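Local coordinates for protein sugar-binding transcriptional regulator, LacI family (PDB 3CS3) that probably regulates transcription as a LacI-family DNA-binding repressor whose sugar-binding-type domain, the part crystallised, is thought to sense a small-molecule effector, at residues 121-126 with 138-143; 188-193 with 215-220; 25-30 with 41-46; 47-52 with 63-68. All blocks are in the same frame, centred on the assembly; numbering follows the deposited sequence. Where two conformers were deposited one is given.

Contact 1. Residues 121-126 with 138-143; sequences VLLLSG and AVSTRE
L123 of the strand 121-125 meets S140 and T141 of the helix 131-146 with its two methyl branches, one for each residue. CD1 of L123 lies 3.9 Å from CG2 of T141, where the two side chains cross at about a right angle, and CD2 of L123 lies 4.0 Å from CB of S140. CG of L123 stands anti to its carbonyl carbon (chi1 -59°), which carries the fork toward the helix, and the CA atoms of L123 and S140 are 8.3 Å apart, the nearest backbone approach.

The hydroxyls of S140 and T141 are turned back to their own helix. OG of S140 is hydrogen-bonded to O of R136 and OG1 of T141 to O of L137, each one turn back, so both hydroxyls are occupied by their own backbone and the residues offer carbon to the leucine. Beyond the segments, Y151 of the next strand touches both L123 and T141.

No hydrogen bond links the two segments, and they bury just 99 Å² between them. The strand and helix of this beta-alpha-beta unit, in the periplasmic-binding-protein-like domain, therefore meet here by dispersion and the exclusion of water, with two small polar residues acting as apolar surface.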
loop_
_atom_site.group_PDB
_atom_site.type_symbol
_atom_site.label_atom_id
_atom_site.label_comp_id
_atom_site.label_asym_id
_atom_site.label_seq_id
_atom_site.Cartn_x
_atom_site.Cartn_y
_atom_site.Cartn_z
ATOM N N VAL A 121 6.775 -30.087 4.524
ATOM C CA VAL A 121 6.587 -28.724 4.052
ATOM C C VAL A 121 5.245 -28.213 4.549
ATOM O O VAL A 121 4.223 -28.859 4.363
ATOM C CB VAL A 121 6.689 -28.627 2.510
ATOM C CG1 VAL A 121 6.342 -27.219 2.018
ATOM C CG2 VAL A 121 8.090 -28.989 2.052
ATOM N N LEU A 122 5.256 -27.059 5.208
ATOM C CA LEU A 122 4.022 -26.426 5.656
ATOM C C LEU A 122 3.571 -25.409 4.605
ATOM O O LEU A 122 4.325 -24.516 4.224
ATOM C CB LEU A 122 4.189 -25.815 7.059
ATOM C CG LEU A 122 4.338 -26.846 8.196
ATOM C CD1 LEU A 122 5.791 -27.231 8.468
ATOM C CD2 LEU A 122 3.716 -26.357 9.474
ATOM N N LEU A 123 2.351 -25.586 4.109
ATOM C CA LEU A 123 1.836 -24.775 3.014
ATOM C C LEU A 123 0.868 -23.737 3.549
ATOM O O LEU A 123 -0.301 -24.031 3.793
ATOM C CB LEU A 123 1.164 -25.646 1.939
ATOM C CG LEU A 123 1.978 -26.747 1.237
ATOM C CD1 LEU A 123 1.055 -27.687 0.463
ATOM C CD2 LEU A 123 3.060 -26.179 0.311
ATOM N N LEU A 124 1.373 -22.522 3.748
ATOM C CA LEU A 124 0.556 -21.410 4.219
ATOM C C LEU A 124 -0.140 -20.782 3.012
ATOM O O LEU A 124 0.468 -20.037 2.235
ATOM C CB LEU A 124 1.426 -20.401 4.984
ATOM C CG LEU A 124 0.832 -19.141 5.629
ATOM C CD1 LEU A 124 -0.515 -19.384 6.324
ATOM C CD2 LEU A 124 1.851 -18.536 6.596
ATOM N N SER A 125 -1.412 -21.120 2.849
ATOM C CA SER A 125 -2.158 -20.731 1.669
ATOM C C SER A 125 -2.961 -19.469 1.919
ATOM O O SER A 125 -3.100 -19.035 3.061
ATOM C CB SER A 125 -3.083 -21.869 1.212
ATOM O OG SER A 125 -4.160 -22.052 2.108
ATOM N N GLY A 126 -3.475 -18.881 0.840
ATOM C CA GLY A 126 -4.471 -17.827 0.939
ATOM C C GLY A 126 -5.861 -18.443 0.988
ATOM O O GLY A 126 -6.011 -19.610 1.361
ATOM N N ALA A 138 -2.577 -26.885 -5.938
ATOM C CA ALA A 138 -2.674 -28.055 -6.825
ATOM C C ALA A 138 -1.319 -28.519 -7.339
ATOM O O ALA A 138 -1.092 -29.712 -7.524
ATOM C CB ALA A 138 -3.603 -27.769 -7.996
ATOM N N VAL A 139 -0.425 -27.567 -7.556
ATOM C CA VAL A 139 0.904 -27.852 -8.076
ATOM C C VAL A 139 1.884 -28.222 -6.953
ATOM O O VAL A 139 2.720 -29.117 -7.126
ATOM C CB VAL A 139 1.387 -26.679 -8.974
ATOM C CG1 VAL A 139 2.897 -26.505 -8.945
ATOM C CG2 VAL A 139 0.903 -26.907 -10.386
ATOM N N SER A 140 1.753 -27.545 -5.808
ATOM C CA SER A 140 2.586 -27.799 -4.632
ATOM C C SER A 140 2.378 -29.210 -4.096
ATOM O O SER A 140 3.345 -29.945 -3.921
ATOM C CB SER A 140 2.293 -26.789 -3.522
ATOM O OG SER A 140 2.563 -25.471 -3.946
ATOM N N THR A 141 1.113 -29.571 -3.857
ATOM C CA THR A 141 0.740 -30.889 -3.338
ATOM C C THR A 141 1.112 -32.025 -4.299
ATOM O O THR A 141 1.602 -33.061 -3.854
ATOM C CB THR A 141 -0.761 -30.973 -2.997
ATOM O OG1 THR A 141 -1.535 -30.684 -4.166
ATOM C CG2 THR A 141 -1.122 -29.981 -1.898
ATOM N N ARG A 142 0.898 -31.815 -5.600
ATOM C CA ARG A 142 1.287 -32.780 -6.639
ATOM C C ARG A 142 2.788 -33.093 -6.632
ATOM O O ARG A 142 3.183 -34.263 -6.673
ATOM C CB ARG A 142 0.853 -32.292 -8.027
ATOM C CG ARG A 142 1.359 -33.130 -9.203
ATOM C CD ARG A 142 1.022 -32.496 -10.551
ATOM N NE ARG A 142 1.899 -31.374 -10.896
ATOM C CZ ARG A 142 1.741 -30.585 -11.962
ATOM N NH1 ARG A 142 2.596 -29.596 -12.184
ATOM N NH2 ARG A 142 0.732 -30.773 -12.805
ATOM N N GLU A 143 3.617 -32.052 -6.564
ATOM C CA GLU A 143 5.070 -32.235 -6.574
ATOM C C GLU A 143 5.614 -32.797 -5.263
ATOM O O GLU A 143 6.593 -33.540 -5.271
ATOM C CB GLU A 143 5.791 -30.937 -6.931
ATOM C CG GLU A 143 5.556 -30.438 -8.355
ATOM C CD GLU A 143 6.166 -31.337 -9.420
ATOM O OE1 GLU A 143 7.298 -31.833 -9.223
ATOM O OE2 GLU A 143 5.512 -31.536 -10.464
#

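Contact 2. Residues 188-193 with 215-220; sequences MAIGVY and SELGAF
The short, weakly bonded helix 216-220 packs its first turn against helix 186-196 within the periplasmic-binding-protein-like domain, and I190 with L217 and G218 makes the contact. CG2 of I190 is 4.1 Å from CD2 of L217, methyl against methyl, with the two side chains meeting at a slant. The other branch of I190 ends in CD1, which comes within 4.4 Å of CA of G218. CG1 of I190 is anti to the carbonyl carbon (chi1 -66°) while CG2 is anti to the backbone N, and this division lets one isoleucine address both residues. The nearest CA atoms, those of I190 and G218, are 7.4 Å apart, a close backbone approach made over a residue without a side chain.

The start of the short helix is fixed by S215 at the N-cap position: its OG accepts from N of G218 at 3.3 Å, with an N-H...O angle of 149°. N of S215 is itself held by the carboxylate of D186, at the start of the longer helix, a polar link beside the apolar contact.

Around this pair, A189 and V192 turn to I209 of strand 207-210, and V192 also meets A167 of helix 160-170. Y193 bonds through its hydroxyl to the carbonyl of P223, and E216 of the short helix forms a salt bridge with K194 of the second subunit.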
loop_
_atom_site.group_PDB
_atom_site.type_symbol
_atom_site.label_atom_id
_atom_site.label_comp_id
_atom_site.label_asym_id
_atom_site.label_seq_id
_atom_site.Cartn_x
_atom_site.Cartn_y
_atom_site.Cartn_z
ATOM N N MET A 188 2.051 -12.781 4.122
ATOM C CA MET A 188 1.892 -13.851 5.111
ATOM C C MET A 188 3.261 -14.269 5.662
ATOM O O MET A 188 3.393 -14.535 6.851
ATOM C CB MET A 188 1.118 -15.055 4.540
ATOM C CG MET A 188 -0.400 -14.843 4.442
ATOM S SD MET A 188 -1.403 -16.281 3.989
ATOM C CE MET A 188 -0.586 -16.763 2.467
ATOM N N ALA A 189 4.278 -14.284 4.799
ATOM C CA ALA A 189 5.655 -14.562 5.215
ATOM C C ALA A 189 6.205 -13.509 6.176
ATOM O O ALA A 189 6.898 -13.858 7.128
ATOM C CB ALA A 189 6.573 -14.706 4.002
ATOM N N ILE A 190 5.889 -12.234 5.931
ATOM C CA ILE A 190 6.284 -11.138 6.830
ATOM C C ILE A 190 5.607 -11.286 8.196
ATOM O O ILE A 190 6.231 -11.048 9.232
ATOM C CB ILE A 190 6.030 -9.728 6.205
ATOM C CG1 ILE A 190 6.938 -9.489 4.986
ATOM C CG2 ILE A 190 6.205 -8.596 7.241
ATOM C CD1 ILE A 190 8.443 -9.596 5.251
ATOM N N GLY A 191 4.344 -11.709 8.185
ATOM C CA GLY A 191 3.626 -12.101 9.402
ATOM C C GLY A 191 4.325 -13.194 10.195
ATOM O O GLY A 191 4.328 -13.160 11.423
ATOM N N VAL A 192 4.922 -14.153 9.488
ATOM C CA VAL A 192 5.713 -15.210 10.121
ATOM C C VAL A 192 6.976 -14.625 10.764
ATOM O O VAL A 192 7.284 -14.957 11.909
ATOM C CB VAL A 192 6.039 -16.383 9.137
ATOM C CG1 VAL A 192 6.961 -17.418 9.777
ATOM C CG2 VAL A 192 4.756 -17.055 8.666
ATOM N N TYR A 193 7.675 -13.743 10.037
ATOM C CA TYR A 193 8.822 -12.988 10.576
ATOM C C TYR A 193 8.482 -12.268 11.883
ATOM O O TYR A 193 9.256 -12.324 12.840
ATOM C CB TYR A 193 9.318 -11.950 9.573
ATOM C CG TYR A 193 10.334 -12.430 8.571
ATOM C CD1 TYR A 193 9.969 -13.268 7.518
ATOM C CD2 TYR A 193 11.657 -12.017 8.652
ATOM C CE1 TYR A 193 10.903 -13.698 6.583
ATOM C CE2 TYR A 193 12.600 -12.439 7.722
ATOM C CZ TYR A 193 12.214 -13.279 6.692
ATOM O OH TYR A 193 13.138 -13.699 5.767
ATOM N N SER A 215 7.930 -8.643 -2.650
ATOM C CA SER A 215 7.703 -7.354 -2.024
ATOM C C SER A 215 9.050 -6.716 -1.722
ATOM O O SER A 215 10.031 -7.424 -1.457
ATOM C CB SER A 215 6.890 -7.517 -0.738
ATOM O OG SER A 215 7.606 -8.211 0.270
ATOM N N GLU A 216 9.108 -5.387 -1.773
ATOM C CA GLU A 216 10.368 -4.701 -1.497
ATOM C C GLU A 216 10.766 -4.769 -0.024
ATOM O O GLU A 216 11.953 -4.734 0.281
ATOM C CB GLU A 216 10.405 -3.271 -2.059
ATOM C CG GLU A 216 9.421 -2.279 -1.453
ATOM C CD GLU A 216 9.559 -0.884 -2.062
ATOM O OE1 GLU A 216 8.549 -0.149 -2.100
ATOM O OE2 GLU A 216 10.674 -0.523 -2.501
ATOM N N LEU A 217 9.790 -4.904 0.877
ATOM C CA LEU A 217 10.092 -5.135 2.296
ATOM C C LEU A 217 10.848 -6.451 2.498
ATOM O O LEU A 217 11.798 -6.509 3.279
ATOM C CB LEU A 217 8.822 -5.105 3.152
ATOM C CG LEU A 217 8.968 -5.334 4.665
ATOM C CD1 LEU A 217 9.932 -4.339 5.319
ATOM C CD2 LEU A 217 7.607 -5.294 5.356
ATOM N N GLY A 218 10.443 -7.486 1.760
ATOM C CA GLY A 218 11.109 -8.790 1.782
ATOM C C GLY A 218 12.568 -8.746 1.368
ATOM O O GLY A 218 13.373 -9.565 1.828
ATOM N N ALA A 219 12.904 -7.779 0.513
ATOM C CA ALA A 219 14.283 -7.546 0.076
ATOM C C ALA A 219 15.194 -6.915 1.138
ATOM O O ALA A 219 16.421 -7.048 1.060
ATOM C CB ALA A 219 14.303 -6.720 -1.208
ATOM N N PHE A 220 14.600 -6.243 2.123
ATOM C CA PHE A 220 15.370 -5.487 3.119
ATOM C C PHE A 220 15.288 -6.068 4.530
ATOM O O PHE A 220 15.980 -5.610 5.447
ATOM C CB PHE A 220 14.953 -4.009 3.118
ATOM C CG PHE A 220 15.387 -3.262 1.889
ATOM C CD1 PHE A 220 16.669 -2.725 1.801
ATOM C CD2 PHE A 220 14.521 -3.103 0.814
ATOM C CE1 PHE A 220 17.076 -2.039 0.655
ATOM C CE2 PHE A 220 14.912 -2.421 -0.330
ATOM C CZ PHE A 220 16.195 -1.887 -0.411
#

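Contact 3. Residues 25-30 with 41-46; sequences ELLEGI and MIVCSG
M41 of the strand 40-45 reaches the helix 23-35 with the end of its side chain, crossing both L27 and I30 at about a right angle. The chain is bent at its last torsion (chi3 143°), which turns the methyl toward L27 while the sulfur faces I30. CE of M41 lies 3.8 Å from CG of L27, and it is also 3.8 Å from the carbonyl O of L27, so the methyl rests against backbone as well as side chain. SD of M41 is 3.7 Å from CG2 of I30, the branch anti to the backbone N; CB of I30 stands a little farther off.

L27 has a second neighbour in V43, two residues along the strand from M41. Its CG is 4.1 Å from CG2 of V43, and here the side chains run at a slant to one another. With CG1 of V43 anti to the backbone N (chi1 -178°), CG2 is the branch that meets L27. M41 and V43 both point toward the helix. The axes of the short helical and strand segments are 10.4 Å apart at 152°, close to antiparallel, as expected where a helix returns along a sheet in a beta-alpha-beta unit.

This unit comprises strand 10-15, helix 23-35 and strand 40-45. L15 touches L27 and V43, V13 touches M41, and I30 continues to I62 of strand 60-64. On its outer edge the strand pairs through V43, C44 and S45 with an antiparallel strand of the second subunit, extending the sheet across the interface.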
loop_
_atom_site.group_PDB
_atom_site.type_symbol
_atom_site.label_atom_id
_atom_site.label_comp_id
_atom_site.label_asym_id
_atom_site.label_seq_id
_atom_site.Cartn_x
_atom_site.Cartn_y
_atom_site.Cartn_z
ATOM N N GLU A 25 3.184 -0.826 -7.596
ATOM C CA GLU A 25 3.860 -0.988 -8.878
ATOM C C GLU A 25 2.937 -1.587 -9.948
ATOM O O GLU A 25 3.147 -1.382 -11.146
ATOM C CB GLU A 25 5.175 -1.771 -8.717
ATOM C CG GLU A 25 5.166 -2.859 -7.636
ATOM C CD GLU A 25 5.563 -2.363 -6.245
ATOM O OE1 GLU A 25 6.666 -1.797 -6.101
ATOM O OE2 GLU A 25 4.776 -2.560 -5.291
ATOM N N LEU A 26 1.912 -2.313 -9.504
ATOM C CA LEU A 26 0.845 -2.783 -10.383
ATOM C C LEU A 26 -0.004 -1.604 -10.875
ATOM O O LEU A 26 -0.239 -1.462 -12.078
ATOM C CB LEU A 26 -0.037 -3.802 -9.655
ATOM C CG LEU A 26 -1.251 -4.343 -10.418
ATOM C CD1 LEU A 26 -0.841 -5.327 -11.495
ATOM C CD2 LEU A 26 -2.245 -4.967 -9.470
ATOM N N LEU A 27 -0.442 -0.766 -9.933
ATOM C CA LEU A 27 -1.192 0.459 -10.216
ATOM C C LEU A 27 -0.454 1.459 -11.111
ATOM O O LEU A 27 -1.085 2.112 -11.942
ATOM C CB LEU A 27 -1.618 1.136 -8.908
ATOM C CG LEU A 27 -3.003 0.858 -8.299
ATOM C CD1 LEU A 27 -3.730 -0.340 -8.910
ATOM C CD2 LEU A 27 -2.882 0.685 -6.796
ATOM N N GLU A 28 0.865 1.576 -10.940
ATOM C CA GLU A 28 1.711 2.454 -11.757
ATOM C C GLU A 28 1.765 1.977 -13.200
ATOM O O GLU A 28 1.822 2.771 -14.134
ATOM C CB GLU A 28 3.137 2.506 -11.199
ATOM C CG GLU A 28 3.389 3.578 -10.144
ATOM C CD GLU A 28 4.855 3.661 -9.721
ATOM O OE1 GLU A 28 5.744 3.308 -10.534
ATOM O OE2 GLU A 28 5.118 4.089 -8.574
ATOM N N GLY A 29 1.777 0.656 -13.362
ATOM C CA GLY A 29 1.772 0.030 -14.675
ATOM C C GLY A 29 0.438 0.189 -15.379
ATOM O O GLY A 29 0.401 0.428 -16.591
ATOM N N ILE A 30 -0.652 0.040 -14.621
ATOM C CA ILE A 30 -2.005 0.304 -15.125
ATOM C C ILE A 30 -2.115 1.765 -15.588
ATOM O O ILE A 30 -2.488 2.022 -16.740
ATOM C CB ILE A 30 -3.112 -0.047 -14.082
ATOM C CG1 ILE A 30 -3.127 -1.552 -13.781
ATOM C CG2 ILE A 30 -4.481 0.344 -14.595
ATOM C CD1 ILE A 30 -4.143 -1.985 -12.716
ATOM N N MET A 41 -7.784 6.135 -14.148
ATOM C CA MET A 41 -8.213 5.039 -13.314
ATOM C C MET A 41 -8.693 5.501 -11.944
ATOM O O MET A 41 -8.179 6.469 -11.389
ATOM C CB MET A 41 -7.098 3.982 -13.256
ATOM C CG MET A 41 -6.592 3.597 -11.892
ATOM S SD MET A 41 -4.900 3.026 -12.046
ATOM C CE MET A 41 -4.205 3.690 -10.528
ATOM N N ILE A 42 -9.734 4.849 -11.441
ATOM C CA ILE A 42 -10.069 4.960 -10.030
ATOM C C ILE A 42 -9.942 3.595 -9.369
ATOM O O ILE A 42 -10.230 2.564 -9.984
ATOM C CB ILE A 42 -11.455 5.598 -9.759
ATOM C CG1 ILE A 42 -12.564 4.860 -10.504
ATOM C CG2 ILE A 42 -11.426 7.071 -10.132
ATOM C CD1 ILE A 42 -13.677 4.373 -9.599
ATOM N N VAL A 43 -9.478 3.597 -8.126
ATOM C CA VAL A 43 -9.247 2.363 -7.400
ATOM C C VAL A 43 -10.269 2.255 -6.279
ATOM O O VAL A 43 -10.462 3.204 -5.524
ATOM C CB VAL A 43 -7.808 2.297 -6.846
ATOM C CG1 VAL A 43 -7.561 0.981 -6.118
ATOM C CG2 VAL A 43 -6.797 2.470 -7.964
ATOM N N CYS A 44 -10.929 1.103 -6.192
ATOM C CA CYS A 44 -11.897 0.842 -5.136
ATOM C C CYS A 44 -11.572 -0.441 -4.397
ATOM O O CYS A 44 -11.160 -1.428 -4.999
ATOM C CB CYS A 44 -13.312 0.780 -5.700
ATOM S SG CYS A 44 -13.826 2.338 -6.430
ATOM N N SER A 45 -11.761 -0.420 -3.084
ATOM C CA SER A 45 -11.441 -1.569 -2.256
ATOM C C SER A 45 -12.407 -1.707 -1.087
ATOM O O SER A 45 -12.932 -0.718 -0.590
ATOM C CB SER A 45 -10.009 -1.453 -1.745
ATOM O OG SER A 45 -9.552 -2.718 -1.330
ATOM N N GLY A 46 -12.634 -2.938 -0.649
ATOM C CA GLY A 46 -13.549 -3.208 0.453
ATOM C C GLY A 46 -14.463 -4.381 0.164
ATOM O O GLY A 46 -14.641 -4.765 -0.994
#

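Contact 4. Residues 47-52 with 63-68; sequences KKSHLF and ILDWTF
H50, within residues 49-51, which have helical phi/psi without regular helix bonds, approaches F68 at the end of a type I beta turn from D65 to F68, with their CA atoms 6.1 Å apart. CB of H50 sits 3.5 Å from the centroid of the F68 ring and only 6° off its normal, a CH-pi contact over the face. F68 is swung round by its first torsion (CG anti to the backbone N, chi1 -158°), which brings its ring under that carbon. The imidazole itself lies oblique to the phenyl, their planes at 44°. CE1 of H50 is 3.9 Å from O of T67.

N of F68 closes the beta turn on O of D65. Over its start lies an Asx turn: OD1 of D65 accepts from N of T67 at 3.2 Å, from well above the carboxylate plane, and from OG1 of T67 at 2.6 Å on the syn side, both from the same face. These bonds hold OD1, leaving OD2 turned to the other segment. The turn follows strand 60-64 and residues 47-52 follow strand 40-45, both at C-terminal ends of parallel strands, where loops in this family commonly border the effector cleft.

Two waters join the segments at OD2. One donates to OD2 of D65 at 2.5 Å and also bonds OG of S49, itself hydrogen-bonded to O of G46; the other donates to OD2 and bonds ND1 of H50. Nearby, Y14 meets F68 edge-to-face.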
loop_
_atom_site.group_PDB
_atom_site.type_symbol
_atom_site.label_atom_id
_atom_site.label_comp_id
_atom_site.label_asym_id
_atom_site.label_seq_id
_atom_site.Cartn_x
_atom_site.Cartn_y
_atom_site.Cartn_z
ATOM N N LYS A 47 -15.048 -4.935 1.228
ATOM C CA LYS A 47 -15.954 -6.088 1.146
ATOM C C LYS A 47 -17.255 -5.788 0.401
ATOM O O LYS A 47 -17.857 -6.685 -0.187
ATOM C CB LYS A 47 -16.285 -6.610 2.553
ATOM C CG LYS A 47 -15.205 -7.489 3.182
ATOM C CD LYS A 47 -15.702 -8.190 4.451
ATOM C CE LYS A 47 -16.526 -9.437 4.131
ATOM N NZ LYS A 47 -17.118 -10.044 5.357
ATOM N N LYS A 48 -17.677 -4.526 0.436
ATOM C CA LYS A 48 -18.945 -4.104 -0.149
ATOM C C LYS A 48 -18.750 -3.240 -1.394
ATOM O O LYS A 48 -19.701 -2.619 -1.867
ATOM C CB LYS A 48 -19.782 -3.336 0.886
ATOM C CG LYS A 48 -20.155 -4.119 2.148
ATOM C CD LYS A 48 -21.371 -5.017 1.932
ATOM C CE LYS A 48 -21.873 -5.617 3.243
ATOM N NZ LYS A 48 -20.873 -6.523 3.886
ATOM N N SER A 49 -17.526 -3.214 -1.923
ATOM C CA SER A 49 -17.165 -2.338 -3.051
ATOM C C SER A 49 -17.824 -2.720 -4.381
ATOM O O SER A 49 -17.998 -1.869 -5.258
ATOM C CB SER A 49 -15.645 -2.276 -3.221
ATOM O OG SER A 49 -15.133 -3.517 -3.674
ATOM N N HIS A 50 -18.187 -3.992 -4.520
ATOM C CA HIS A 50 -18.867 -4.486 -5.717
ATOM C C HIS A 50 -20.365 -4.168 -5.740
ATOM O O HIS A 50 -21.000 -4.257 -6.793
ATOM C CB HIS A 50 -18.636 -5.990 -5.890
ATOM C CG HIS A 50 -19.169 -6.827 -4.769
ATOM N ND1 HIS A 50 -18.410 -7.172 -3.671
ATOM C CD2 HIS A 50 -20.381 -7.406 -4.585
ATOM C CE1 HIS A 50 -19.133 -7.920 -2.856
ATOM N NE2 HIS A 50 -20.332 -8.077 -3.387
ATOM N N LEU A 51 -20.923 -3.818 -4.581
ATOM C CA LEU A 51 -22.341 -3.461 -4.468
ATOM C C LEU A 51 -22.653 -2.113 -5.112
ATOM O O LEU A 51 -23.745 -1.912 -5.644
ATOM C CB LEU A 51 -22.807 -3.467 -3.006
ATOM C CG LEU A 51 -23.268 -4.773 -2.335
ATOM C CD1 LEU A 51 -24.142 -5.633 -3.252
ATOM C CD2 LEU A 51 -22.101 -5.581 -1.782
ATOM N N PHE A 52 -21.693 -1.195 -5.059
ATOM C CA PHE A 52 -21.827 0.091 -5.735
ATOM C C PHE A 52 -20.741 0.307 -6.775
ATOM O O PHE A 52 -19.712 0.938 -6.512
ATOM C CB PHE A 52 -21.888 1.266 -4.755
ATOM C CG PHE A 52 -21.309 0.971 -3.410
ATOM C CD1 PHE A 52 -22.141 0.635 -2.347
ATOM C CD2 PHE A 52 -19.941 1.035 -3.199
ATOM C CE1 PHE A 52 -21.620 0.364 -1.098
ATOM C CE2 PHE A 52 -19.413 0.759 -1.956
ATOM C CZ PHE A 52 -20.253 0.429 -0.897
ATOM N N ILE A 63 -10.100 -6.208 -12.407
ATOM C CA ILE A 63 -10.432 -6.823 -11.117
ATOM C C ILE A 63 -9.306 -7.697 -10.557
ATOM O O ILE A 63 -8.889 -8.682 -11.184
ATOM C CB ILE A 63 -11.719 -7.702 -11.200
ATOM C CG1 ILE A 63 -12.838 -7.018 -12.006
ATOM C CG2 ILE A 63 -12.184 -8.160 -9.797
ATOM C CD1 ILE A 63 -13.641 -5.998 -11.258
ATOM N N LEU A 64 -8.827 -7.327 -9.372
ATOM C CA LEU A 64 -7.973 -8.191 -8.567
ATOM C C LEU A 64 -8.520 -8.221 -7.135
ATOM O O LEU A 64 -8.023 -7.523 -6.250
ATOM C CB LEU A 64 -6.511 -7.721 -8.623
ATOM C CG LEU A 64 -5.375 -8.392 -7.826
ATOM C CD1 LEU A 64 -5.568 -9.884 -7.586
ATOM C CD2 LEU A 64 -4.059 -8.145 -8.519
ATOM N N ASP A 65 -9.548 -9.045 -6.927
ATOM C CA ASP A 65 -10.262 -9.124 -5.655
ATOM C C ASP A 65 -11.074 -10.413 -5.622
ATOM O O ASP A 65 -12.073 -10.525 -6.324
ATOM C CB ASP A 65 -11.200 -7.915 -5.503
ATOM C CG ASP A 65 -11.919 -7.872 -4.153
ATOM O OD1 ASP A 65 -11.645 -8.710 -3.261
ATOM O OD2 ASP A 65 -12.774 -6.976 -3.988
ATOM N N TRP A 66 -10.659 -11.364 -4.784
ATOM C CA TRP A 66 -11.313 -12.676 -4.696
ATOM C C TRP A 66 -12.710 -12.624 -4.059
ATOM O O TRP A 66 -13.510 -13.543 -4.244
ATOM C CB TRP A 66 -10.420 -13.686 -3.954
ATOM C CG TRP A 66 -10.329 -13.431 -2.479
ATOM C CD1 TRP A 66 -9.509 -12.544 -1.858
ATOM C CD2 TRP A 66 -11.101 -14.060 -1.444
ATOM N NE1 TRP A 66 -9.711 -12.575 -0.499
ATOM C CE2 TRP A 66 -10.687 -13.494 -0.216
ATOM C CE3 TRP A 66 -12.104 -15.041 -1.436
ATOM C CZ2 TRP A 66 -11.232 -13.884 1.018
ATOM C CZ3 TRP A 66 -12.652 -15.430 -0.208
ATOM C CH2 TRP A 66 -12.210 -14.850 1.001
ATOM N N THR A 67 -12.990 -11.558 -3.312
ATOM C CA THR A 67 -14.307 -11.360 -2.697
ATOM C C THR A 67 -15.328 -10.741 -3.655
ATOM O O THR A 67 -16.523 -10.728 -3.358
ATOM C CB THR A 67 -14.233 -10.479 -1.434
ATOM O OG1 THR A 67 -13.780 -9.167 -1.783
ATOM C CG2 THR A 67 -13.306 -11.087 -0.403
ATOM N N PHE A 68 -14.850 -10.208 -4.781
ATOM C CA PHE A 68 -15.717 -9.719 -5.851
ATOM C C PHE A 68 -16.276 -10.965 -6.541
ATOM O O PHE A 68 -15.519 -11.710 -7.163
ATOM C CB PHE A 68 -14.903 -8.864 -6.831
ATOM C CG PHE A 68 -15.716 -7.885 -7.650
ATOM C CD1 PHE A 68 -15.339 -6.552 -7.716
ATOM C CD2 PHE A 68 -16.832 -8.293 -8.377
ATOM C CE1 PHE A 68 -16.063 -5.641 -8.479
ATOM C CE2 PHE A 68 -17.563 -7.387 -9.144
ATOM C CZ PHE A 68 -17.176 -6.064 -9.198
HETATM O O HOH W 1 -12.965 -4.504 -4.537
HETATM O O HOH W 2 -15.533 -6.691 -3.114
#

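Overall arrangement
From the N terminus, contact 3 comes first, closing the helix 23-35 onto the strand 40-45, the outermost strand, within this chain, of the larger sheet. Contact 4 follows directly, joining the loop after that strand to the turn that follows strand 60-64. These two touch through L26 and L64, and their centres are 13 Å apart. After two more strands of the first sheet the chain passes to the second, where contact 1 folds helix 131-146 onto strand 121-125 and contact 2 sets helix 216-220 against helix 186-196; M188 and V192 touch L124. All four lie in series, without nesting or crossing. Contacts 1 and 3 lie on opposite sides of the chain's centre, while contacts 2, 3 and 4 also reach the second subunit.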